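Local coordinates for protein ORF34P2 (Lactococcus phage p2, PDB 2WKD) that binds single-stranded DNA, probably with nanomolar affinity and without sequence specificity, at residues 44-48 and 77-82. The protein carries 2 engineered substitutions. Sequence-based numbering, arbitrary orientation.
Sequences AYGSA and YNFVFP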
ATOM      1  N   ALA A  44       5.954  -9.605  -0.734  1.00 31.38           N
ATOM      2  CA  ALA A  44       6.119  -9.251   0.670  1.00 29.80           C
ATOM      3  C   ALA A  44       4.762  -9.258   1.406  1.00 29.89           C
ATOM      4  O   ALA A  44       3.724  -8.931   0.815  1.00 29.90           O
ATOM      5  CB  ALA A  44       6.795  -7.911   0.794  1.00 28.66           C
ATOM      6  N   TYR A  45       4.787  -9.646   2.683  1.00 28.20           N
ATOM      7  CA  TYR A  45       3.590  -9.751   3.516  1.00 30.03           C
ATOM      8  C   TYR A  45       3.681  -8.846   4.720  1.00 29.93           C
ATOM      9  O   TYR A  45       4.738  -8.727   5.328  1.00 31.40           O
ATOM     10  CB  TYR A  45       3.347 -11.197   3.963  1.00 30.59           C
ATOM     11  CG  TYR A  45       2.721 -12.016   2.873  1.00 30.59           C
ATOM     12  CD1 TYR A  45       3.485 -12.469   1.800  1.00 29.18           C
ATOM     13  CD2 TYR A  45       1.358 -12.305   2.890  1.00 29.92           C
ATOM     14  CE1 TYR A  45       2.911 -13.196   0.776  1.00 31.54           C
ATOM     15  CE2 TYR A  45       0.769 -13.031   1.875  1.00 29.86           C
ATOM     16  CZ  TYR A  45       1.558 -13.476   0.818  1.00 34.93           C
ATOM     17  OH  TYR A  45       0.992 -14.200  -0.195  1.00 37.09           O
ATOM     18  N   GLY A  46       2.575  -8.180   5.032  1.00 27.65           N
ATOM     19  CA  GLY A  46       2.504  -7.350   6.222  1.00 29.53           C
ATOM     20  C   GLY A  46       1.588  -7.963   7.263  1.00 30.01           C
ATOM     21  O   GLY A  46       0.602  -8.627   6.929  1.00 29.75           O
ATOM     22  N   SER A  47       1.913  -7.729   8.528  1.00 31.78           N
ATOM     23  CA  SER A  47       1.114  -8.239   9.639  1.00 33.42           C
ATOM     24  C   SER A  47       0.409  -7.125  10.395  1.00 30.94           C
ATOM     25  O   SER A  47       0.935  -6.017  10.522  1.00 31.49           O
ATOM     26  CB  SER A  47       2.000  -9.033  10.596  1.00 32.82           C
ATOM     27  OG  SER A  47       2.777  -9.960   9.863  1.00 41.61           O
ATOM     28  N   ALA A  48      -0.783  -7.431  10.901  1.00 32.37           N
ATOM     29  CA  ALA A  48      -1.565  -6.486  11.706  1.00 30.63           C
ATOM     30  C   ALA A  48      -2.365  -7.217  12.788  1.00 30.34           C
ATOM     31  O   ALA A  48      -2.879  -8.316  12.552  1.00 26.76           O
ATOM     32  CB  ALA A  48      -2.507  -5.692  10.817  1.00 31.35           C
ATOM     33  N   TYR A  77       7.434  -6.836   7.720  1.00 36.52           N
ATOM     34  CA  TYR A  77       6.566  -5.682   7.455  1.00 36.90           C
ATOM     35  C   TYR A  77       5.397  -5.639   8.424  1.00 37.55           C
ATOM     36  O   TYR A  77       4.601  -6.573   8.475  1.00 39.79           O
ATOM     37  CB  TYR A  77       6.059  -5.720   6.009  1.00 34.81           C
ATOM     38  CG  TYR A  77       7.169  -5.749   4.984  1.00 35.02           C
ATOM     39  CD1 TYR A  77       7.679  -6.965   4.511  1.00 39.04           C
ATOM     40  CD2 TYR A  77       7.736  -4.565   4.507  1.00 32.51           C
ATOM     41  CE1 TYR A  77       8.714  -7.000   3.577  1.00 37.50           C
ATOM     42  CE2 TYR A  77       8.776  -4.588   3.569  1.00 38.22           C
ATOM     43  CZ  TYR A  77       9.254  -5.808   3.113  1.00 37.50           C
ATOM     44  OH  TYR A  77      10.259  -5.841   2.193  1.00 39.97           O
ATOM     45  N   ASN A  78       5.292  -4.560   9.197  1.00 37.95           N
ATOM     46  CA  ASN A  78       4.180  -4.415  10.143  1.00 38.59           C
ATOM     47  C   ASN A  78       3.365  -3.152   9.911  1.00 37.76           C
ATOM     48  O   ASN A  78       3.934  -2.093   9.661  1.00 38.47           O
ATOM     49  CB  ASN A  78       4.694  -4.440  11.587  1.00 38.45           C
ATOM     50  CG  ASN A  78       5.379  -5.760  11.947  1.00 42.92           C
ATOM     51  OD1 ASN A  78       4.753  -6.824  11.953  1.00 50.18           O
ATOM     52  ND2 ASN A  78       6.671  -5.689  12.252  1.00 47.97           N
ATOM     53  N   PHE A  79       2.039  -3.267   9.995  1.00 36.39           N
ATOM     54  CA  PHE A  79       1.153  -2.103   9.930  1.00 35.62           C
ATOM     55  C   PHE A  79       1.354  -1.259  11.179  1.00 37.40           C
ATOM     56  O   PHE A  79       1.577  -1.804  12.252  1.00 37.57           O
ATOM     57  CB  PHE A  79      -0.319  -2.528   9.782  1.00 32.80           C
ATOM     58  CG  PHE A  79      -0.704  -2.906   8.370  1.00 32.79           C
ATOM     59  CD1 PHE A  79      -0.396  -4.170   7.859  1.00 29.32           C
ATOM     60  CD2 PHE A  79      -1.362  -1.991   7.549  1.00 32.51           C
ATOM     61  CE1 PHE A  79      -0.730  -4.518   6.558  1.00 30.07           C
ATOM     62  CE2 PHE A  79      -1.698  -2.326   6.245  1.00 27.92           C
ATOM     63  CZ  PHE A  79      -1.393  -3.606   5.750  1.00 30.87           C
ATOM     64  N   VAL A  80       1.278   0.065  11.036  1.00 38.14           N
ATOM     65  CA  VAL A  80       1.427   0.997  12.160  1.00 39.35           C
ATOM     66  C   VAL A  80       0.112   1.740  12.367  1.00 40.76           C
ATOM     67  O   VAL A  80      -0.406   2.340  11.421  1.00 43.18           O
ATOM     68  CB  VAL A  80       2.570   2.036  11.905  1.00 38.72           C
ATOM     69  CG1 VAL A  80       2.742   2.970  13.104  1.00 37.65           C
ATOM     70  CG2 VAL A  80       3.883   1.336  11.564  1.00 39.90           C
ATOM     71  N   PHE A  81      -0.411   1.712  13.597  1.00 41.99           N
ATOM     72  CA  PHE A  81      -1.756   2.224  13.922  1.00 43.83           C
ATOM     73  C   PHE A  81      -2.826   1.851  12.862  1.00 43.12           C
ATOM     74  O   PHE A  81      -3.553   2.739  12.402  1.00 43.63           O
ATOM     75  CB  PHE A  81      -1.759   3.762  14.083  1.00 44.15           C
ATOM     76  CG  PHE A  81      -0.926   4.293  15.231  1.00 49.86           C
ATOM     77  CD1 PHE A  81       0.202   5.089  14.976  1.00 51.15           C
ATOM     78  CD2 PHE A  81      -1.291   4.057  16.558  1.00 52.68           C
ATOM     79  CE1 PHE A  81       0.972   5.614  16.022  1.00 51.70           C
ATOM     80  CE2 PHE A  81      -0.524   4.573  17.616  1.00 53.17           C
ATOM     81  CZ  PHE A  81       0.607   5.354  17.345  1.00 52.52           C
ATOM     82  N   PRO A  82      -2.931   0.561  12.463  1.00 42.56           N
ATOM     83  CA  PRO A  82      -3.903   0.266  11.397  1.00 42.10           C
ATOM     84  C   PRO A  82      -5.353   0.508  11.806  1.00 40.98           C
ATOM     85  O   PRO A  82      -5.688   0.411  12.988  1.00 42.48           O
ATOM     86  CB  PRO A  82      -3.694  -1.228  11.129  1.00 42.28           C
ATOM     87  CG  PRO A  82      -3.151  -1.766  12.413  1.00 42.57           C
ATOM     88  CD  PRO A  82      -2.265  -0.666  12.942  1.00 43.03           C
TER
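Ser47 joins strand 45-48 to strand 77-79 through both of its backbone polar atoms. This is the parallel pairing of an otherwise mainly antiparallel sheet, consistent with the OB-type fold of the family. Ser47 N donates to Tyr77 O at 2.9 Å, with the donor tilted 19° from the carbonyl plane. Phe79 N donates to Ser47 O at 3.0 Å in a nearly straight bond (174° at the hydrogen).

Packing is tight on the buried side. The edge of the Phe79 ring, at CE1, faces Gly46 C. Ala48 CB lies against Phe79 CD1 at 3.9 Å, and Val30, Val62 and Val66 also touch the Phe79 side chain. The CG of Phe79 stands anti to its own carbonyl carbon (chi1 -80°), which brings CD1 near Ser47 O.

The contact is looser on the solvent side. Ser47 and Asn78, both partly exposed, put their side chains on the face of the sheet away from Tyr77. Pro82 CG stays 4.3 Å from Ala48 CB. The Tyr77 end is partly exposed but close-packed. There Phe33 of the second subunit meets the tyrosine ring edge-to-face. Within the chain, Ala44 CB approaches that ring obliquely, 3.5 Å from Tyr77 CE1.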